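Local coordinates for protein lipolytic enzyme (Clostridium thermocellum, PDB 2VPT) that serves as the catalytic domain of a cellulosomal family 3 carbohydrate esterase, an SGNH-type hydrolase that removes acetyl groups from xylan, at residues V11-T16 against L89-N94; V159-I164 against A188-K193; V125-P130 against Q137-I142. All blocks are in the same frame, centred on the assembly; numbering follows the deposited sequence.

Contact 1 (V11-T16 against L89-N94); sequences VGDSCT and LWIGGN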
ATOM      1  N   VAL A  11       8.512  10.205  -3.810  1.00  8.77           N
ATOM      2  CA  VAL A  11       7.237  10.922  -3.839  1.00  8.64           C
ATOM      3  C   VAL A  11       6.546  10.584  -5.158  1.00  8.44           C
ATOM      4  O   VAL A  11       7.125  10.745  -6.227  1.00  9.08           O
ATOM      5  CB  VAL A  11       7.432  12.445  -3.754  1.00  8.75           C
ATOM      6  CG1 VAL A  11       6.092  13.156  -3.867  1.00 10.59           C
ATOM      7  CG2 VAL A  11       8.118  12.810  -2.483  1.00 10.51           C
ATOM      8  N   GLY A  12       5.303  10.120  -5.109  1.00  8.19           N
ATOM      9  CA  GLY A  12       4.610   9.843  -6.342  1.00  8.25           C
ATOM     10  C   GLY A  12       3.217   9.319  -6.139  1.00  8.10           C
ATOM     11  O   GLY A  12       2.579   9.557  -5.092  1.00  8.32           O
ATOM     12  N   ASP A  13       2.760   8.600  -7.163  1.00  8.27           N
ATOM     13  CA  ASP A  13       1.403   8.077  -7.248  1.00  8.86           C
ATOM     14  C   ASP A  13       1.416   6.555  -7.093  1.00  8.85           C
ATOM     15  O   ASP A  13       2.255   6.029  -6.358  1.00  9.38           O
ATOM     16  CB  ASP A  13       0.732   8.591  -8.540  1.00  9.34           C
ATOM     17  CG  ASP A  13       1.508   8.264  -9.793  1.00 10.08           C
ATOM     18  OD1 ASP A  13       2.265   7.256  -9.823  1.00 10.85           O
ATOM     19  OD2 ASP A  13       1.370   9.033 -10.777  1.00 11.67           O
ATOM     20  N   SER A  14       0.519   5.829  -7.741  1.00 10.33           N
ATOM     21  CA  SER A  14       0.494   4.385  -7.546  1.00 10.76           C
ATOM     22  C   SER A  14       1.746   3.702  -8.073  1.00 10.20           C
ATOM     23  O   SER A  14       2.012   2.568  -7.691  1.00  9.85           O
ATOM     24  CB  SER A  14      -0.731   3.726  -8.147  1.00 12.96           C
ATOM     25  OG  SER A  14      -0.890   4.119  -9.461  1.00 15.36           O
ATOM     26  N   CYS A  15       2.489   4.364  -8.962  1.00  9.67           N
ATOM     27  CA  CYS A  15       3.729   3.795  -9.471  1.00 10.59           C
ATOM     28  C   CYS A  15       4.848   3.826  -8.448  1.00  9.74           C
ATOM     29  O   CYS A  15       5.812   3.074  -8.575  1.00 11.28           O
ATOM     30  CB  CYS A  15       4.179   4.490 -10.750  1.00 11.66           C
ATOM     31  SG  CYS A  15       3.016   4.425 -12.115  1.00 16.66           S
ATOM     32  N   THR A  16       4.739   4.707  -7.456  1.00  8.62           N
ATOM     33  CA  THR A  16       5.673   4.772  -6.327  1.00  8.44           C
ATOM     34  C   THR A  16       5.175   3.971  -5.128  1.00  8.19           C
ATOM     35  O   THR A  16       5.968   3.310  -4.439  1.00  8.33           O
ATOM     36  CB  THR A  16       5.970   6.241  -5.961  1.00  8.51           C
ATOM     37  OG1 THR A  16       6.608   6.870  -7.085  1.00  8.75           O
ATOM     38  CG2 THR A  16       6.879   6.343  -4.736  1.00  9.61           C
ATOM     39  N   LEU A  89      10.922  12.253  -7.478  1.00  9.47           N
ATOM     40  CA  LEU A  89       9.557  12.677  -7.799  1.00  9.36           C
ATOM     41  C   LEU A  89       9.086  12.018  -9.094  1.00  9.27           C
ATOM     42  O   LEU A  89       9.737  12.111 -10.129  1.00 10.35           O
ATOM     43  CB  LEU A  89       9.517  14.208  -7.916  1.00  9.36           C
ATOM     44  CG  LEU A  89       8.152  14.819  -8.221  1.00  9.41           C
ATOM     45  CD1 LEU A  89       7.180  14.568  -7.078  1.00 10.16           C
ATOM     46  CD2 LEU A  89       8.271  16.300  -8.500  1.00 10.91           C
ATOM     47  N   TRP A  90       7.937  11.369  -9.038  1.00  8.51           N
ATOM     48  CA  TRP A  90       7.375  10.676 -10.185  1.00  8.76           C
ATOM     49  C   TRP A  90       5.873  10.891 -10.130  1.00  8.72           C
ATOM     50  O   TRP A  90       5.152  10.193  -9.404  1.00  8.88           O
ATOM     51  CB  TRP A  90       7.765   9.188 -10.148  1.00  9.27           C
ATOM     52  CG  TRP A  90       7.361   8.415 -11.357  1.00  9.37           C
ATOM     53  CD1 TRP A  90       6.872   8.912 -12.530  1.00  9.91           C
ATOM     54  CD2 TRP A  90       7.408   6.995 -11.520  1.00  9.25           C
ATOM     55  NE1 TRP A  90       6.596   7.893 -13.398  1.00 10.80           N
ATOM     56  CE2 TRP A  90       6.939   6.702 -12.811  1.00  9.29           C
ATOM     57  CE3 TRP A  90       7.812   5.939 -10.702  1.00 10.13           C
ATOM     58  CZ2 TRP A  90       6.856   5.407 -13.291  1.00 10.44           C
ATOM     59  CZ3 TRP A  90       7.734   4.654 -11.196  1.00 11.35           C
ATOM     60  CH2 TRP A  90       7.264   4.400 -12.469  1.00 10.35           C
ATOM     61  N   ILE A  91       5.393  11.877 -10.898  1.00  8.99           N
ATOM     62  CA  ILE A  91       4.024  12.356 -10.713  1.00  9.47           C
ATOM     63  C   ILE A  91       3.476  13.001 -11.979  1.00  9.62           C
ATOM     64  O   ILE A  91       4.233  13.465 -12.838  1.00 10.26           O
ATOM     65  CB  ILE A  91       4.003  13.351  -9.530  1.00  9.70           C
ATOM     66  CG1 ILE A  91       2.609  13.528  -8.917  1.00  9.34           C
ATOM     67  CG2 ILE A  91       4.630  14.674  -9.911  1.00 10.79           C
ATOM     68  CD1 ILE A  91       2.062  12.299  -8.208  1.00  9.99           C
ATOM     69  N   GLY A  92       2.149  12.985 -12.102  1.00  9.69           N
ATOM     70  CA  GLY A  92       1.432  13.712 -13.160  1.00 10.50           C
ATOM     71  C   GLY A  92       0.636  12.845 -14.095  1.00 11.03           C
ATOM     72  O   GLY A  92      -0.188  13.348 -14.857  1.00 11.73           O
ATOM     73  N   GLY A  93       0.834  11.537 -14.043  1.00 10.92           N
ATOM     74  CA  GLY A  93       0.071  10.637 -14.867  1.00 11.69           C
ATOM     75  C   GLY A  93      -1.413  10.722 -14.558  1.00 12.41           C
ATOM     76  O   GLY A  93      -2.245  10.624 -15.459  1.00 13.49           O
ATOM     77  N   ASN A  94      -1.752  10.887 -13.283  1.00 12.32           N
ATOM     78  CA  ASN A  94      -3.150  10.953 -12.910  1.00 11.98           C
ATOM     79  C   ASN A  94      -3.765  12.284 -13.337  1.00 12.03           C
ATOM     80  O   ASN A  94      -4.963  12.326 -13.651  1.00 12.89           O
ATOM     81  CB  ASN A  94      -3.381  10.700 -11.421  1.00 12.13           C
ATOM     82  CG  ASN A  94      -3.134   9.268 -11.035  1.00 13.58           C
ATOM     83  OD1 ASN A  94      -2.483   8.991 -10.020  1.00 17.24           O
ATOM     84  ND2 ASN A  94      -3.623   8.355 -11.832  1.00 14.11           N
TER
HETATM   85  O   HOH W   1       4.866   7.584  -9.031  1.00 10.00           O
HETATM   86  O   HOH W   2       0.053  11.367 -10.855  1.00 11.34           O
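Cys-15 sits over one face of the Trp-90 indole. Its CB lies 3.6 Å from the centroid of the six-membered ring of Trp-90, only 15° off the normal, a CH-pi contact, and SG hangs over the same ring as a sulfur-aromatic partner. With CG anti to the backbone N (chi1 -174°), Trp-90 carries its ring along the first turn of helix 14-17, against Cys-15. In the strands themselves, Trp-90 N donates to Val-11 O at 3.0 Å in the parallel pairing, and on the other side of the sheet Val-11 CG1 meets Leu-89 CD1 at 3.7 Å.

Two waters fill in where the strands end. One lies over the indole face that carries Cys-15 and is gripped three times, accepting from Asp-13 N and Thr-16 OG1 and donating to Trp-90 O. The other donates to Asp-13 OD2 (2.7 Å) and accepts from Gly-92 N and Asn-94 N. Both oxygens of Asp-13 are engaged: OD1 caps the helix by accepting from Cys-15 N at 3.0 Å, while OD2 also bonds Tyr-128 OH. Ser-14, held just after this cap, is hydrogen-bonded to His-178, consistent with a Ser-His-Asp triad. The segments fit the GDS and GxND blocks of SGNH hydrolases, brought together at the ends of neighbouring parallel strands, where this family places its nucleophile and oxyanion hole.

Contact 2 (V159-I164 against A188-K193); sequences VKLSEI and ANIWYK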
ATOM      1  N   VAL A 159      15.054  11.798 -14.984  1.00 11.79           N
ATOM      2  CA  VAL A 159      15.195  10.353 -15.004  1.00 12.11           C
ATOM      3  C   VAL A 159      14.273   9.818 -16.089  1.00 12.17           C
ATOM      4  O   VAL A 159      13.042   9.853 -15.964  1.00 11.42           O
ATOM      5  CB  VAL A 159      14.860   9.739 -13.636  1.00 12.18           C
ATOM      6  CG1 VAL A 159      14.951   8.209 -13.701  1.00 12.42           C
ATOM      7  CG2 VAL A 159      15.780  10.331 -12.553  1.00 12.88           C
ATOM      8  N   LYS A 160      14.872   9.361 -17.183  1.00 12.18           N
ATOM      9  CA  LYS A 160      14.105   8.947 -18.347  1.00 13.35           C
ATOM     10  C   LYS A 160      13.615   7.507 -18.235  1.00 12.57           C
ATOM     11  O   LYS A 160      14.080   6.613 -18.934  1.00 12.87           O
ATOM     12  CB  LYS A 160      14.952   9.124 -19.619  1.00 14.08           C
ATOM     13  CG  LYS A 160      14.146   9.024 -20.903  1.00 15.88           C
ATOM     14  CD  LYS A 160      14.982   9.321 -22.137  1.00 17.60           C
ATOM     15  CE  LYS A 160      14.357   8.792 -23.391  1.00 21.88           C
ATOM     16  NZ  LYS A 160      14.998   9.385 -24.604  1.00 26.13           N
ATOM     17  N   LEU A 161      12.639   7.280 -17.363  1.00 11.87           N
ATOM     18  CA  LEU A 161      12.031   5.962 -17.247  1.00 12.17           C
ATOM     19  C   LEU A 161      11.416   5.475 -18.556  1.00 13.19           C
ATOM     20  O   LEU A 161      11.288   4.264 -18.794  1.00 13.65           O
ATOM     21  CB  LEU A 161      10.988   5.933 -16.120  1.00 11.63           C
ATOM     22  CG  LEU A 161      11.514   6.277 -14.721  1.00 11.08           C
ATOM     23  CD1 LEU A 161      10.415   6.171 -13.689  1.00 11.45           C
ATOM     24  CD2 LEU A 161      12.698   5.387 -14.339  1.00 11.31           C
ATOM     25  N   SER A 162      11.039   6.416 -19.427  1.00 13.81           N
ATOM     26  CA  SER A 162      10.480   6.051 -20.730  1.00 14.31           C
ATOM     27  C   SER A 162      11.460   5.353 -21.673  1.00 15.37           C
ATOM     28  O   SER A 162      11.020   4.815 -22.695  1.00 17.25           O
ATOM     29  CB  SER A 162       9.903   7.277 -21.432  1.00 14.43           C
ATOM     30  OG  SER A 162      10.896   8.257 -21.665  1.00 14.18           O
ATOM     31  N   GLU A 163      12.747   5.334 -21.324  1.00 15.70           N
ATOM     32  CA  GLU A 163      13.747   4.600 -22.118  1.00 16.98           C
ATOM     33  C   GLU A 163      13.712   3.090 -21.851  1.00 16.93           C
ATOM     34  O   GLU A 163      14.436   2.317 -22.507  1.00 17.79           O
ATOM     35  CB  GLU A 163      15.150   5.172 -21.892  1.00 16.70           C
ATOM     36  CG  GLU A 163      15.899   4.603 -20.687  1.00 17.26           C
ATOM     37  CD  GLU A 163      17.233   5.266 -20.451  1.00 17.75           C
ATOM     38  OE1 GLU A 163      17.435   6.418 -20.887  1.00 18.98           O
ATOM     39  OE2 GLU A 163      18.088   4.629 -19.802  1.00 19.90           O
ATOM     40  N   ILE A 164      12.883   2.661 -20.902  1.00 17.09           N
ATOM     41  CA  ILE A 164      12.617   1.249 -20.663  1.00 17.07           C
ATOM     42  C   ILE A 164      12.426   0.489 -21.975  1.00 18.30           C
ATOM     43  O   ILE A 164      11.743   0.963 -22.884  1.00 17.98           O
ATOM     44  CB  ILE A 164      11.382   1.062 -19.714  1.00 16.77           C
ATOM     45  CG1 ILE A 164      11.204  -0.408 -19.325  1.00 17.18           C
ATOM     46  CG2 ILE A 164      10.111   1.634 -20.364  1.00 17.30           C
ATOM     47  CD1 ILE A 164      10.231  -0.608 -18.161  1.00 17.28           C
ATOM     48  N   ALA A 188      13.705   0.294 -11.693  1.00 11.10           N
ATOM     49  CA  ALA A 188      14.756   0.466 -10.695  1.00 10.95           C
ATOM     50  C   ALA A 188      16.137   0.635 -11.336  1.00 11.57           C
ATOM     51  O   ALA A 188      16.940   1.451 -10.897  1.00 11.55           O
ATOM     52  CB  ALA A 188      14.781  -0.718  -9.746  1.00 11.94           C
ATOM     53  N   ASN A 189      16.398  -0.155 -12.370  1.00 12.73           N
ATOM     54  CA  ASN A 189      17.689  -0.051 -13.061  1.00 13.55           C
ATOM     55  C   ASN A 189      17.907   1.283 -13.744  1.00 13.42           C
ATOM     56  O   ASN A 189      19.028   1.785 -13.777  1.00 13.75           O
ATOM     57  CB  ASN A 189      17.914  -1.255 -13.967  1.00 14.67           C
ATOM     58  CG  ASN A 189      18.437  -2.453 -13.162  1.00 17.39           C
ATOM     59  OD1 ASN A 189      17.676  -3.246 -12.648  1.00 22.12           O
ATOM     60  ND2 ASN A 189      19.751  -2.518 -12.992  1.00 22.32           N
ATOM     61  N   ILE A 190      16.823   1.899 -14.226  1.00 12.81           N
ATOM     62  CA  ILE A 190      16.922   3.213 -14.853  1.00 12.95           C
ATOM     63  C   ILE A 190      17.110   4.298 -13.782  1.00 12.12           C
ATOM     64  O   ILE A 190      17.935   5.186 -13.936  1.00 13.00           O
ATOM     65  CB  ILE A 190      15.724   3.499 -15.767  1.00 12.72           C
ATOM     66  CG1 ILE A 190      15.625   2.448 -16.884  1.00 13.79           C
ATOM     67  CG2 ILE A 190      15.825   4.910 -16.359  1.00 13.93           C
ATOM     68  CD1 ILE A 190      14.302   2.430 -17.611  1.00 15.15           C
ATOM     69  N   TRP A 191      16.372   4.232 -12.668  1.00 11.38           N
ATOM     70  CA  TRP A 191      16.675   5.135 -11.571  1.00 11.52           C
ATOM     71  C   TRP A 191      18.155   5.045 -11.190  1.00 11.94           C
ATOM     72  O   TRP A 191      18.803   6.064 -10.965  1.00 12.79           O
ATOM     73  CB  TRP A 191      15.855   4.810 -10.316  1.00 10.87           C
ATOM     74  CG  TRP A 191      14.401   5.262 -10.330  1.00 10.04           C
ATOM     75  CD1 TRP A 191      13.325   4.480 -10.560  1.00 10.68           C
ATOM     76  CD2 TRP A 191      13.890   6.588 -10.082  1.00 10.59           C
ATOM     77  NE1 TRP A 191      12.162   5.223 -10.473  1.00 10.11           N
ATOM     78  CE2 TRP A 191      12.491   6.515 -10.173  1.00  9.63           C
ATOM     79  CE3 TRP A 191      14.478   7.819  -9.784  1.00 10.38           C
ATOM     80  CZ2 TRP A 191      11.667   7.639  -9.991  1.00 10.76           C
ATOM     81  CZ3 TRP A 191      13.666   8.930  -9.607  1.00 11.16           C
ATOM     82  CH2 TRP A 191      12.279   8.827  -9.700  1.00 10.09           C
ATOM     83  N   TYR A 192      18.673   3.819 -11.058  1.00 12.42           N
ATOM     84  CA  TYR A 192      20.073   3.643 -10.700  1.00 12.92           C
ATOM     85  C   TYR A 192      20.979   4.358 -11.704  1.00 13.21           C
ATOM     86  O   TYR A 192      21.837   5.136 -11.320  1.00 13.87           O
ATOM     87  CB  TYR A 192      20.410   2.156 -10.590  1.00 13.86           C
ATOM     88  CG  TYR A 192      21.850   1.889 -10.190  1.00 14.61           C
ATOM     89  CD1 TYR A 192      22.202   1.731  -8.859  1.00 14.60           C
ATOM     90  CD2 TYR A 192      22.851   1.817 -11.148  1.00 15.68           C
ATOM     91  CE1 TYR A 192      23.511   1.487  -8.492  1.00 15.75           C
ATOM     92  CE2 TYR A 192      24.157   1.563 -10.792  1.00 16.80           C
ATOM     93  CZ  TYR A 192      24.482   1.420  -9.467  1.00 16.25           C
ATOM     94  OH  TYR A 192      25.797   1.167  -9.113  1.00 18.37           O
ATOM     95  N   LYS A 193      20.765   4.076 -12.978  1.00 13.50           N
ATOM     96  CA  LYS A 193      21.555   4.704 -14.052  1.00 14.37           C
ATOM     97  C   LYS A 193      21.659   6.219 -13.900  1.00 14.63           C
ATOM     98  O   LYS A 193      22.736   6.808 -14.005  1.00 15.61           O
ATOM     99  CB  LYS A 193      20.961   4.325 -15.406  1.00 14.82           C
ATOM    100  CG  LYS A 193      21.557   5.062 -16.608  1.00 15.81           C
ATOM    101  CD  LYS A 193      20.921   4.592 -17.894  1.00 16.18           C
ATOM    102  CE  LYS A 193      21.375   5.458 -19.060  1.00 18.55           C
ATOM    103  NZ  LYS A 193      20.760   5.049 -20.327  1.00 21.29           N
TER
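One face of the Trp-191 indole carries two aliphatic side chains of 159-164. Val-159 CG1 stands over the six-membered ring, 4.3 Å from its centroid, and Leu-161 CD2 over the five-membered ring, 4.1 Å from that centroid; both are CH-pi contacts. Each methyl is offset toward the rim, so the pair divides the bicyclic surface between them. The second branches reach farther along the ring: Val-159 CG2 approaches CZ3 of Trp-191 at 3.9 Å, and Leu-161 CD1 comes to its NE1 at 3.8 Å. The indole is further enclosed by aromatic stacking with Tyr-27 and Phe-88.

Ile-190, the residue before Trp-191 on helix 181-203, points toward the 3-10 turn at 161-163 and splits its work between two branches. CG2 lies against Leu-161 CD2 and the carbonyl O of Lys-160. With CG1 anti to the carbonyl carbon (chi1 -60°), the longer branch runs on until CD1 packs on Ile-164, 3.8 Å from its CB.

The other flat group is the carboxylate of Glu-163, which meets an extended Lys-193 coming from the opposite direction. Lys-193 NZ donates to Glu-163 OE2 at 2.8 Å, reaching its syn side from 27° out of the carboxylate plane. The second oxygen, OE1, bonds Tyr-194 OH, so both ends of the carboxylate are tied to the same helix, which should limit its rotation.

The contact thus grades from a buried indole and aliphatic layer, through Ile-190, to a charged pair near the surface. Apolar burial accounts for most of the joining of the loop after strand 156-159 to the C-terminal helix, while the ion pair, close to solvent, probably contributes modestly and fixes how the loop meets the helix.

Contact 3 (V125-P130 against Q137-I142); sequences VADYYP and QYNAVI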
ATOM      1  N   VAL A 125      13.399  14.046 -11.195  1.00 10.47           N
ATOM      2  CA  VAL A 125      12.054  14.060 -11.764  1.00 10.80           C
ATOM      3  C   VAL A 125      11.995  13.038 -12.884  1.00 10.76           C
ATOM      4  O   VAL A 125      12.775  13.128 -13.838  1.00 11.03           O
ATOM      5  CB  VAL A 125      11.687  15.453 -12.294  1.00 10.72           C
ATOM      6  CG1 VAL A 125      10.289  15.422 -12.930  1.00 12.34           C
ATOM      7  CG2 VAL A 125      11.748  16.482 -11.149  1.00 11.71           C
ATOM      8  N   ALA A 126      11.066  12.089 -12.777  1.00 10.22           N
ATOM      9  CA  ALA A 126      10.900  11.013 -13.750  1.00 10.31           C
ATOM     10  C   ALA A 126       9.730  11.219 -14.710  1.00 10.28           C
ATOM     11  O   ALA A 126       8.704  11.796 -14.340  1.00 11.22           O
ATOM     12  CB  ALA A 126      10.711   9.689 -13.029  1.00 10.48           C
ATOM     13  N   ASP A 127       9.888  10.727 -15.936  1.00 10.23           N
ATOM     14  CA  ASP A 127       8.739  10.458 -16.796  1.00 10.75           C
ATOM     15  C   ASP A 127       8.246   9.010 -16.612  1.00 10.83           C
ATOM     16  O   ASP A 127       8.717   8.315 -15.698  1.00 11.44           O
ATOM     17  CB  ASP A 127       9.005  10.867 -18.258  1.00 11.20           C
ATOM     18  CG  ASP A 127       9.966   9.968 -18.991  1.00 12.67           C
ATOM     19  OD1 ASP A 127      10.543   9.046 -18.389  1.00 12.71           O
ATOM     20  OD2 ASP A 127      10.130  10.200 -20.218  1.00 14.34           O
ATOM     21  N   TYR A 128       7.285   8.568 -17.417  1.00 11.13           N
ATOM     22  CA  TYR A 128       6.643   7.269 -17.259  1.00 11.39           C
ATOM     23  C   TYR A 128       7.060   6.271 -18.326  1.00 11.90           C
ATOM     24  O   TYR A 128       7.396   6.623 -19.455  1.00 12.42           O
ATOM     25  CB  TYR A 128       5.110   7.427 -17.298  1.00 11.32           C
ATOM     26  CG  TYR A 128       4.530   8.083 -16.073  1.00 10.80           C
ATOM     27  CD1 TYR A 128       3.873   7.336 -15.124  1.00 11.16           C
ATOM     28  CD2 TYR A 128       4.626   9.463 -15.867  1.00 10.41           C
ATOM     29  CE1 TYR A 128       3.322   7.932 -13.996  1.00 10.33           C
ATOM     30  CE2 TYR A 128       4.092  10.054 -14.742  1.00 10.65           C
ATOM     31  CZ  TYR A 128       3.453   9.279 -13.798  1.00 10.01           C
ATOM     32  OH  TYR A 128       2.902   9.885 -12.678  1.00 11.20           O
ATOM     33  N   TYR A 129       7.014   4.996 -17.962  1.00 12.14           N
ATOM     34  CA  TYR A 129       7.031   3.930 -18.958  1.00 12.98           C
ATOM     35  C   TYR A 129       5.849   4.189 -19.909  1.00 14.05           C
ATOM     36  O   TYR A 129       4.837   4.759 -19.510  1.00 13.65           O
ATOM     37  CB  TYR A 129       6.944   2.552 -18.286  1.00 13.21           C
ATOM     38  CG  TYR A 129       5.761   2.377 -17.370  1.00 13.64           C
ATOM     39  CD1 TYR A 129       4.581   1.825 -17.837  1.00 14.84           C
ATOM     40  CD2 TYR A 129       5.813   2.797 -16.036  1.00 13.55           C
ATOM     41  CE1 TYR A 129       3.482   1.678 -17.017  1.00 15.33           C
ATOM     42  CE2 TYR A 129       4.715   2.660 -15.203  1.00 13.22           C
ATOM     43  CZ  TYR A 129       3.551   2.094 -15.695  1.00 14.31           C
ATOM     44  OH  TYR A 129       2.448   1.932 -14.877  1.00 17.63           O
ATOM     45  N   PRO A 130       5.980   3.812 -21.179  1.00 15.34           N
ATOM     46  CA  PRO A 130       4.992   4.218 -22.195  1.00 16.33           C
ATOM     47  C   PRO A 130       3.700   3.382 -22.231  1.00 17.98           C
ATOM     48  O   PRO A 130       3.364   2.771 -23.257  1.00 19.20           O
ATOM     49  CB  PRO A 130       5.789   4.070 -23.492  1.00 17.42           C
ATOM     50  CG  PRO A 130       6.662   2.897 -23.215  1.00 16.26           C
ATOM     51  CD  PRO A 130       7.099   3.063 -21.775  1.00 15.28           C
ATOM     52  N   GLN A 137       2.179  11.665 -24.278  1.00 15.77           N
ATOM     53  CA  GLN A 137       1.924  13.082 -24.460  1.00 16.24           C
ATOM     54  C   GLN A 137       2.438  13.909 -23.286  1.00 14.91           C
ATOM     55  O   GLN A 137       2.943  15.019 -23.449  1.00 15.72           O
ATOM     56  CB  GLN A 137       0.426  13.337 -24.638  1.00 16.73           C
ATOM     57  CG  GLN A 137       0.113  14.685 -25.253  1.00 18.48           C
ATOM     58  CD  GLN A 137      -1.371  14.959 -25.424  1.00 18.78           C
ATOM     59  OE1 GLN A 137      -2.233  14.282 -24.858  1.00 22.27           O
ATOM     60  NE2 GLN A 137      -1.669  15.978 -26.202  1.00 20.09           N
ATOM     61  N   TYR A 138       2.288  13.361 -22.080  1.00 14.35           N
ATOM     62  CA  TYR A 138       2.810  13.998 -20.873  1.00 14.00           C
ATOM     63  C   TYR A 138       4.331  13.810 -20.772  1.00 13.85           C
ATOM     64  O   TYR A 138       5.054  14.753 -20.464  1.00 13.44           O
ATOM     65  CB  TYR A 138       2.110  13.433 -19.634  1.00 13.38           C
ATOM     66  CG  TYR A 138       2.626  13.962 -18.324  1.00 12.18           C
ATOM     67  CD1 TYR A 138       2.720  15.313 -18.083  1.00 13.14           C
ATOM     68  CD2 TYR A 138       3.028  13.103 -17.317  1.00 12.23           C
ATOM     69  CE1 TYR A 138       3.186  15.804 -16.903  1.00 12.24           C
ATOM     70  CE2 TYR A 138       3.506  13.582 -16.134  1.00 11.64           C
ATOM     71  CZ  TYR A 138       3.592  14.930 -15.916  1.00 10.82           C
ATOM     72  OH  TYR A 138       4.073  15.456 -14.735  1.00 11.76           O
ATOM     73  N   ASN A 139       4.813  12.614 -21.075  1.00 13.95           N
ATOM     74  CA  ASN A 139       6.265  12.374 -21.063  1.00 13.94           C
ATOM     75  C   ASN A 139       6.990  13.441 -21.884  1.00 14.71           C
ATOM     76  O   ASN A 139       8.041  13.945 -21.478  1.00 14.94           O
ATOM     77  CB  ASN A 139       6.602  11.009 -21.654  1.00 13.78           C
ATOM     78  CG  ASN A 139       6.283   9.856 -20.733  1.00 13.58           C
ATOM     79  OD1 ASN A 139       5.969  10.035 -19.556  1.00 13.11           O
ATOM     80  ND2 ASN A 139       6.378   8.651 -21.271  1.00 13.24           N
ATOM     81  N   ALA A 140       6.418  13.796 -23.040  1.00 15.01           N
ATOM     82  CA  ALA A 140       7.064  14.735 -23.948  1.00 15.21           C
ATOM     83  C   ALA A 140       7.425  16.052 -23.297  1.00 15.22           C
ATOM     84  O   ALA A 140       8.432  16.660 -23.659  1.00 16.89           O
ATOM     85  CB  ALA A 140       6.174  14.996 -25.161  1.00 15.59           C
ATOM     86  N   VAL A 141       6.604  16.545 -22.372  1.00 14.74           N
ATOM     87  CA  VAL A 141       6.835  17.876 -21.792  1.00 15.55           C
ATOM     88  C   VAL A 141       7.859  17.922 -20.659  1.00 15.22           C
ATOM     89  O   VAL A 141       8.384  18.984 -20.334  1.00 14.71           O
ATOM     90  CB  VAL A 141       5.521  18.553 -21.306  1.00 15.66           C
ATOM     91  CG1 VAL A 141       4.462  18.528 -22.426  1.00 17.59           C
ATOM     92  CG2 VAL A 141       4.989  17.924 -20.025  1.00 15.95           C
ATOM     93  N   ILE A 142       8.176  16.774 -20.062  1.00 14.70           N
ATOM     94  CA  ILE A 142       8.957  16.773 -18.834  1.00 14.98           C
ATOM     95  C   ILE A 142      10.436  17.170 -19.012  1.00 14.86           C
ATOM     96  O   ILE A 142      10.935  17.974 -18.240  1.00 15.03           O
ATOM     97  CB  ILE A 142       8.806  15.420 -18.116  1.00 14.62           C
ATOM     98  CG1 ILE A 142       7.342  15.223 -17.690  1.00 14.40           C
ATOM     99  CG2 ILE A 142       9.717  15.361 -16.879  1.00 15.22           C
ATOM    100  CD1 ILE A 142       7.031  13.854 -17.117  1.00 14.89           C
TER
HETATM  101  O   HOH W   3      10.222  12.167 -21.983  1.00 18.69           O
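Asn-139 reaches across to the chain beyond strand 122-126 and grips Tyr-128 by its main chain. Its CB passes Asp-127, lying 3.9 Å from OD2 of that residue. CG, set anti to the carbonyl carbon (chi1 -75°), carries the amide to a point between the two polar atoms of the Tyr-128 backbone. OD1 accepts from Tyr-128 N at 2.9 Å in a nearly straight bond (165° at the hydrogen), although the donor stands above the carbonyl plane and not on a lone pair. The same oxygen lies 3.4 Å from Asp-127 CB. At the tip, ND2 donates to Tyr-128 O, also at 2.9 Å but more bent. One amide thereby satisfies both the N-H and the C=O of a buried loop residue, and the two bonds together fix the rotation of the amide, which lies nearly coplanar with the Tyr-128 ring.

A water adds a further tie, donating to Asp-127 OD2 and to Asn-139 O; OD2 is also bonded by Ser-162. Next to the amide's contact with Asp-127 CB, Ile-142 CD1 lies 3.8 Å from that same atom, its CG2 touches Val-125 CG1, and Tyr-138 meets Tyr-128 CE2 with its ring edge. Asn-139 also starts the type I turn leading to helix 142-151. The arrangement belongs to the beta-alpha-beta crossover joining parallel strands 122-126 and 156-159 in the alpha/beta fold of SGNH hydrolases.

From the N terminus the three contacts follow in series, with none nesting or crossing. Contact 1 closes the longest loop, bringing the end of strand 5-12 to that of strand 86-90. Contact 3 then closes a short loop between strand 122-126 and the helical region after it, and contact 2 ties the exit of strand 156-159 to the C-terminal helix 181-203. They meet side by side at the sheet. Trp-90 of contact 1 packs on Leu-161 of contact 2, Tyr-138 OH of contact 3 reaches Ile-91 O, and Val-159 N pairs with Val-125 O. Four strand ends and the segments that follow them are thus joined, with contact 1 holding the probable nucleophile and contact 3 close by.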